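Local coordinates for protein (sliding clamp) (PDB 1B77), which probably encircles DNA as a trimeric ring, the sliding clamp of phage RB69, and tethers the phage DNA polymerase to its template for processive replication, at residues T31-V34 against N35-Y39; S65-S68 against D69-I73; T141-G145 against K146-N150. All blocks are in the same frame, centred on the assembly; numbering follows the deposited sequence.

Contact 1: residues T31-V34 against N35-Y39; sequences TRAV and NGTTY
R32 and Y39 face each other as a non-hydrogen-bonded antiparallel pair, the last bridged pair before the loop of the hairpin that joins strand 28-32 to strand 38-44, and their side chains leave the same face of the sheet in diverging directions. The arginine runs extended from CG to NE, with CG anti to the backbone N (chi1 174°), which lays the chain alongside the turn. The edge of its guanidinium meets the backbone of G36 there, NE approaching G36 CA in the guanidinium plane at 3.4 Å. The Y39 ring swings the other way: its edge is turned to R32 CB, and CD1 lies 3.4 Å from T31 O. At the far end of the ring the hydroxyl is engaged by E41 and by the backbone of I107.

A33 to G36 form a type I turn, closed by the bond from G36 N to A33 O. A33 N also donates to T38 O (2.9 Å, 163°). N35 folds back over its own turn: with chi1 at 64° its amide oxygen OD1 sits 3.4 Å from A33 CB and accepts from T37 N at 2.9 Å, an Asx turn that overlaps the second half of the beta turn. G36 has positive phi, a conformation that favours glycine.

Polar groups thus do most of the work in this tip: backbone donors close the loop, and the amide oxygen of N35, bonded to T37 N, ties the turn to the residue after it, at a side chain that is itself exposed.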
loop_
_atom_site.group_PDB
_atom_site.type_symbol
_atom_site.label_atom_id
_atom_site.label_comp_id
_atom_site.label_asym_id
_atom_site.label_seq_id
_atom_site.Cartn_x
_atom_site.Cartn_y
_atom_site.Cartn_z
ATOM N N THR A 31 -18.615 -23.825 -1.919
ATOM C CA THR A 31 -17.323 -24.037 -2.532
ATOM C C THR A 31 -16.510 -24.935 -1.617
ATOM O O THR A 31 -16.854 -25.135 -0.446
ATOM C CB THR A 31 -16.567 -22.702 -2.726
ATOM O OG1 THR A 31 -15.373 -22.934 -3.487
ATOM C CG2 THR A 31 -16.192 -22.098 -1.375
ATOM N N ARG A 32 -15.438 -25.488 -2.160
ATOM C CA ARG A 32 -14.565 -26.343 -1.381
ATOM C C ARG A 32 -13.153 -26.186 -1.925
ATOM O O ARG A 32 -12.961 -26.076 -3.136
ATOM C CB ARG A 32 -15.028 -27.799 -1.470
ATOM C CG ARG A 32 -14.086 -28.777 -0.795
ATOM C CD ARG A 32 -14.732 -30.141 -0.564
ATOM N NE ARG A 32 -13.757 -31.085 -0.027
ATOM C CZ ARG A 32 -14.044 -32.305 0.421
ATOM N NH1 ARG A 32 -15.296 -32.751 0.403
ATOM N NH2 ARG A 32 -13.073 -33.083 0.886
ATOM N N ALA A 33 -12.173 -26.163 -1.026
ATOM C CA ALA A 33 -10.780 -26.003 -1.414
ATOM C C ALA A 33 -10.288 -27.164 -2.278
ATOM O O ALA A 33 -10.788 -28.288 -2.184
ATOM C CB ALA A 33 -9.908 -25.870 -0.171
ATOM N N VAL A 34 -9.315 -26.875 -3.129
ATOM C CA VAL A 34 -8.739 -27.887 -3.993
ATOM C C VAL A 34 -8.209 -29.041 -3.151
ATOM O O VAL A 34 -8.352 -30.198 -3.527
ATOM C CB VAL A 34 -7.584 -27.298 -4.839
ATOM C CG1 VAL A 34 -6.869 -28.412 -5.612
ATOM C CG2 VAL A 34 -8.145 -26.263 -5.813
ATOM N N ASN A 35 -7.607 -28.725 -2.005
ATOM C CA ASN A 35 -7.045 -29.751 -1.125
ATOM C C ASN A 35 -8.089 -30.353 -0.184
ATOM O O ASN A 35 -7.758 -31.151 0.694
ATOM C CB ASN A 35 -5.891 -29.185 -0.301
ATOM C CG ASN A 35 -6.337 -28.084 0.645
ATOM O OD1 ASN A 35 -7.506 -28.004 1.008
ATOM N ND2 ASN A 35 -5.399 -27.249 1.073
ATOM N N GLY A 36 -9.347 -29.962 -0.372
ATOM C CA GLY A 36 -10.434 -30.497 0.433
ATOM C C GLY A 36 -10.498 -30.187 1.916
ATOM O O GLY A 36 -11.379 -30.704 2.606
ATOM N N THR A 37 -9.599 -29.348 2.419
ATOM C CA THR A 37 -9.582 -29.010 3.839
ATOM C C THR A 37 -10.689 -28.059 4.314
ATOM O O THR A 37 -11.182 -28.185 5.438
ATOM C CB THR A 37 -8.247 -28.380 4.233
ATOM O OG1 THR A 37 -8.087 -27.135 3.537
ATOM C CG2 THR A 37 -7.107 -29.306 3.878
ATOM N N THR A 38 -11.079 -27.111 3.467
ATOM C CA THR A 38 -12.103 -26.142 3.845
ATOM C C THR A 38 -13.336 -26.098 2.940
ATOM O O THR A 38 -13.222 -26.033 1.718
ATOM C CB THR A 38 -11.488 -24.718 3.918
ATOM O OG1 THR A 38 -10.513 -24.671 4.968
ATOM C CG2 THR A 38 -12.564 -23.676 4.200
ATOM N N TYR A 39 -14.514 -26.123 3.557
ATOM C CA TYR A 39 -15.788 -26.060 2.832
ATOM C C TYR A 39 -16.578 -24.834 3.299
ATOM O O TYR A 39 -16.518 -24.463 4.470
ATOM C CB TYR A 39 -16.621 -27.317 3.109
ATOM C CG TYR A 39 -18.067 -27.262 2.620
ATOM C CD1 TYR A 39 -18.404 -27.611 1.309
ATOM C CD2 TYR A 39 -19.099 -26.887 3.483
ATOM C CE1 TYR A 39 -19.737 -27.588 0.873
ATOM C CE2 TYR A 39 -20.432 -26.859 3.062
ATOM C CZ TYR A 39 -20.744 -27.213 1.759
ATOM O OH TYR A 39 -22.056 -27.198 1.339
#

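Contact 2: residues S65-S68 against D69-I73; sequences SLVS and DDAEI
A chi1 of -64° places V67 CG2 between its backbone N and carbonyl carbon, and from there the methyl reaches across the bend to A71 CB at 3.7 Å. D70 puts its CG in the same place between N and carbonyl carbon (chi1 74°), which folds the carboxylate back over the turn until OD1 lies 3.4 Å from S68 CB. The two side-chain contacts differ in kind: the first is methyl against methyl, the second a carboxylate oxygen resting on a methylene.

The backbone between them is a type I beta turn from S68 to A71, in the loop between helix 57-64 and strand 72-75, an edge strand, within this chain, of a three-stranded antiparallel sheet. A71 N donates to S68 O at 2.8 Å, and A71 CB is only 3.1 Å from that same oxygen. V67 and A71 also both pack on I83 of strand 81-84, so the turn lies against that strand.

A water lies 2.7 Å from V67 O and 2.5 Å from D69 OD1, within bonding distance of both, though it has more acceptors in reach than protons to give. The hydroxyl of S68 is directed to D85. Q125 of a neighbouring subunit packs on V67 and donates through NE2 to L66 O, which puts the approach to this turn at a contact between subunits of the clamp.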
loop_
_atom_site.group_PDB
_atom_site.type_symbol
_atom_site.label_atom_id
_atom_site.label_comp_id
_atom_site.label_asym_id
_atom_site.label_seq_id
_atom_site.Cartn_x
_atom_site.Cartn_y
_atom_site.Cartn_z
ATOM N N SER A 65 -17.534 -4.482 -9.811
ATOM C CA SER A 65 -17.424 -3.222 -9.090
ATOM C C SER A 65 -17.336 -2.038 -10.051
ATOM O O SER A 65 -17.547 -0.896 -9.646
ATOM C CB SER A 65 -16.188 -3.231 -8.180
ATOM O OG SER A 65 -15.002 -3.088 -8.942
ATOM N N LEU A 66 -17.044 -2.318 -11.321
ATOM C CA LEU A 66 -16.900 -1.279 -12.341
ATOM C C LEU A 66 -18.166 -0.962 -13.128
ATOM O O LEU A 66 -18.154 -0.076 -13.978
ATOM C CB LEU A 66 -15.788 -1.661 -13.325
ATOM C CG LEU A 66 -14.391 -1.855 -12.726
ATOM C CD1 LEU A 66 -13.415 -2.275 -13.813
ATOM C CD2 LEU A 66 -13.935 -0.562 -12.054
ATOM N N VAL A 67 -19.252 -1.685 -12.863
ATOM C CA VAL A 67 -20.516 -1.448 -13.569
ATOM C C VAL A 67 -21.654 -1.105 -12.604
ATOM O O VAL A 67 -21.487 -1.177 -11.388
ATOM C CB VAL A 67 -20.928 -2.679 -14.406
ATOM C CG1 VAL A 67 -19.899 -2.936 -15.493
ATOM C CG2 VAL A 67 -21.063 -3.909 -13.504
ATOM N N SER A 68 -22.807 -0.732 -13.151
ATOM C CA SER A 68 -23.964 -0.387 -12.327
ATOM C C SER A 68 -24.304 -1.530 -11.379
ATOM O O SER A 68 -24.320 -2.699 -11.779
ATOM C CB SER A 68 -25.182 -0.091 -13.209
ATOM O OG SER A 68 -24.892 0.916 -14.161
ATOM N N ASP A 69 -24.587 -1.184 -10.125
ATOM C CA ASP A 69 -24.921 -2.174 -9.108
ATOM C C ASP A 69 -26.071 -3.098 -9.520
ATOM O O ASP A 69 -26.209 -4.194 -8.981
ATOM C CB ASP A 69 -25.281 -1.479 -7.790
ATOM C CG ASP A 69 -24.187 -0.544 -7.303
ATOM O OD1 ASP A 69 -23.013 -0.980 -7.235
ATOM O OD2 ASP A 69 -24.501 0.626 -6.983
ATOM N N ASP A 70 -26.893 -2.663 -10.468
ATOM C CA ASP A 70 -28.013 -3.481 -10.910
ATOM C C ASP A 70 -27.753 -4.107 -12.278
ATOM O O ASP A 70 -28.686 -4.520 -12.974
ATOM C CB ASP A 70 -29.301 -2.647 -10.949
ATOM C CG ASP A 70 -29.346 -1.686 -12.118
ATOM O OD1 ASP A 70 -28.400 -0.880 -12.264
ATOM O OD2 ASP A 70 -30.334 -1.737 -12.892
ATOM N N ALA A 71 -26.482 -4.180 -12.660
ATOM C CA ALA A 71 -26.121 -4.767 -13.940
ATOM C C ALA A 71 -26.704 -6.175 -14.028
ATOM O O ALA A 71 -26.558 -6.981 -13.110
ATOM C CB ALA A 71 -24.602 -4.809 -14.091
ATOM N N GLU A 72 -27.376 -6.458 -15.136
ATOM C CA GLU A 72 -27.986 -7.758 -15.349
ATOM C C GLU A 72 -26.941 -8.692 -15.946
ATOM O O GLU A 72 -26.273 -8.344 -16.922
ATOM C CB GLU A 72 -29.168 -7.611 -16.310
ATOM C CG GLU A 72 -29.981 -8.872 -16.547
ATOM C CD GLU A 72 -30.880 -9.242 -15.370
ATOM O OE1 GLU A 72 -31.642 -8.368 -14.895
ATOM O OE2 GLU A 72 -30.830 -10.414 -14.933
ATOM N N ILE A 73 -26.782 -9.869 -15.354
ATOM C CA ILE A 73 -25.815 -10.825 -15.872
ATOM C C ILE A 73 -26.505 -12.112 -16.302
ATOM O O ILE A 73 -27.355 -12.642 -15.590
ATOM C CB ILE A 73 -24.711 -11.133 -14.838
ATOM C CG1 ILE A 73 -23.912 -12.352 -15.293
ATOM C CG2 ILE A 73 -25.312 -11.325 -13.471
ATOM C CD1 ILE A 73 -22.808 -12.757 -14.351
HETATM O O HOH W 1 -21.064 -1.560 -8.722
#

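Contact 3: residues T141-G145 against K146-N150; sequences TNKDG and KIVIN
K146, T141 and V148 carry most of this beta hairpin, in which strands 137-143 and 146-152 are joined through a type I' turn from K143 to K146. K146 begins the returning strand. Its CG, beside the backbone N at chi1 -63°, lies close against the carbonyl of G145, while CB comes within 3.5 Å of K143 O. The rest of the chain leads away from the hairpin to an ammonium group that forms a salt bridge with D171. The backbone of K146 closes the turn in both directions: its N donates to K143 O, and its O receives K143 N in an almost straight bond (2.7 Å, 177°). D144 and G145, at the corner, both have positive phi, as a type I' turn requires.

One hydrogen-bonded pair further along, T141 N and V148 N each donate to the other's carbonyl oxygen at 2.8 Å. The side chains of T141 and V148 lie side by side on the face that K143 and K146 also share. V148 CG2 is held over the strand opposite, with K143 CB 3.9 Å from it. T141 turns its hydroxyl to F178 O on the adjoining strand 178-183 and leaves its methyl for the hairpin. That methyl, CG2, passes N150 ND2 at 3.8 Å and presses on V148 CG2 at 3.5 Å, tighter than usual van der Waals contact.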
loop_
_atom_site.group_PDB
_atom_site.type_symbol
_atom_site.label_atom_id
_atom_site.label_comp_id
_atom_site.label_asym_id
_atom_site.label_seq_id
_atom_site.Cartn_x
_atom_site.Cartn_y
_atom_site.Cartn_z
ATOM N N THR A 141 -9.368 -27.365 23.030
ATOM C CA THR A 141 -9.403 -28.403 24.048
ATOM C C THR A 141 -10.180 -28.046 25.314
ATOM O O THR A 141 -10.504 -26.878 25.559
ATOM C CB THR A 141 -7.963 -28.778 24.446
ATOM O OG1 THR A 141 -7.975 -29.961 25.252
ATOM C CG2 THR A 141 -7.322 -27.647 25.228
ATOM N N ASN A 142 -10.477 -29.066 26.114
ATOM C CA ASN A 142 -11.196 -28.866 27.368
ATOM C C ASN A 142 -10.175 -28.654 28.471
ATOM O O ASN A 142 -9.266 -29.464 28.652
ATOM C CB ASN A 142 -12.087 -30.076 27.696
ATOM C CG ASN A 142 -11.297 -31.365 27.868
ATOM O OD1 ASN A 142 -10.590 -31.805 26.957
ATOM N ND2 ASN A 142 -11.421 -31.982 29.038
ATOM N N LYS A 143 -10.322 -27.557 29.202
ATOM C CA LYS A 143 -9.394 -27.235 30.270
ATOM C C LYS A 143 -10.056 -26.451 31.396
ATOM O O LYS A 143 -10.743 -25.461 31.154
ATOM C CB LYS A 143 -8.226 -26.426 29.708
ATOM C CG LYS A 143 -7.235 -25.970 30.751
ATOM C CD LYS A 143 -6.207 -25.031 30.163
ATOM C CE LYS A 143 -5.106 -24.740 31.177
ATOM N NZ LYS A 143 -4.433 -26.005 31.619
ATOM N N ASP A 144 -9.833 -26.910 32.627
ATOM C CA ASP A 144 -10.361 -26.273 33.833
ATOM C C ASP A 144 -11.816 -25.830 33.755
ATOM O O ASP A 144 -12.162 -24.721 34.180
ATOM C CB ASP A 144 -9.474 -25.083 34.213
ATOM C CG ASP A 144 -8.085 -25.512 34.669
ATOM O OD1 ASP A 144 -7.971 -26.137 35.747
ATOM O OD2 ASP A 144 -7.107 -25.233 33.945
ATOM N N GLY A 145 -12.669 -26.701 33.223
ATOM C CA GLY A 145 -14.084 -26.378 33.114
ATOM C C GLY A 145 -14.421 -25.401 32.001
ATOM O O GLY A 145 -15.502 -24.811 31.990
ATOM N N LYS A 146 -13.496 -25.232 31.061
ATOM C CA LYS A 146 -13.705 -24.329 29.939
ATOM C C LYS A 146 -13.165 -24.911 28.640
ATOM O O LYS A 146 -12.349 -25.836 28.650
ATOM C CB LYS A 146 -13.021 -22.992 30.215
ATOM C CG LYS A 146 -13.589 -22.254 31.404
ATOM C CD LYS A 146 -12.915 -20.913 31.587
ATOM C CE LYS A 146 -13.693 -20.045 32.557
ATOM N NZ LYS A 146 -15.064 -19.771 32.036
ATOM N N ILE A 147 -13.648 -24.388 27.517
ATOM C CA ILE A 147 -13.165 -24.831 26.221
ATOM C C ILE A 147 -12.162 -23.750 25.880
ATOM O O ILE A 147 -12.468 -22.561 26.001
ATOM C CB ILE A 147 -14.275 -24.846 25.144
ATOM C CG1 ILE A 147 -15.374 -25.830 25.536
ATOM C CG2 ILE A 147 -13.689 -25.258 23.784
ATOM C CD1 ILE A 147 -14.913 -27.260 25.601
ATOM N N VAL A 148 -10.958 -24.149 25.488
ATOM C CA VAL A 148 -9.941 -23.171 25.150
ATOM C C VAL A 148 -9.274 -23.443 23.812
ATOM O O VAL A 148 -9.249 -24.575 23.334
ATOM C CB VAL A 148 -8.847 -23.108 26.234
ATOM C CG1 VAL A 148 -9.472 -22.769 27.578
ATOM C CG2 VAL A 148 -8.106 -24.433 26.301
ATOM N N ILE A 149 -8.753 -22.380 23.211
ATOM C CA ILE A 149 -8.043 -22.461 21.942
ATOM C C ILE A 149 -6.596 -22.084 22.199
ATOM O O ILE A 149 -6.317 -20.966 22.627
ATOM C CB ILE A 149 -8.601 -21.470 20.897
ATOM C CG1 ILE A 149 -10.012 -21.881 20.481
ATOM C CG2 ILE A 149 -7.673 -21.411 19.694
ATOM C CD1 ILE A 149 -10.596 -21.042 19.352
ATOM N N ASN A 150 -5.683 -23.022 21.962
ATOM C CA ASN A 150 -4.258 -22.763 22.138
ATOM C C ASN A 150 -3.619 -22.652 20.760
ATOM O O ASN A 150 -3.938 -23.432 19.858
ATOM C CB ASN A 150 -3.587 -23.894 22.922
ATOM C CG ASN A 150 -4.034 -23.956 24.361
ATOM O OD1 ASN A 150 -3.952 -22.970 25.095
ATOM N ND2 ASN A 150 -4.508 -25.121 24.779
#

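How the contacts relate
Contacts 1 and 3 are both tips of antiparallel hairpins and partly buried, but they belong to different sheets: contact 1 to the six-stranded sheet, near the centre of the chain, contact 3 to a five-stranded one about 24 Å from that centre. Contact 2 is a surface turn from helix to strand, and the one of the three that borders another subunit. Contacts 2 and 3 lie on opposite sides of the chain's centre, their centres about 47 Å apart, and no two of the three touch. Their chemistry differs accordingly: backbone bonds and an Asx turn shape contact 1, a water near a carbonyl and a carboxylate, with one small apolar contact, marks contact 2, and paired strand bonds with methyl packing hold contact 3.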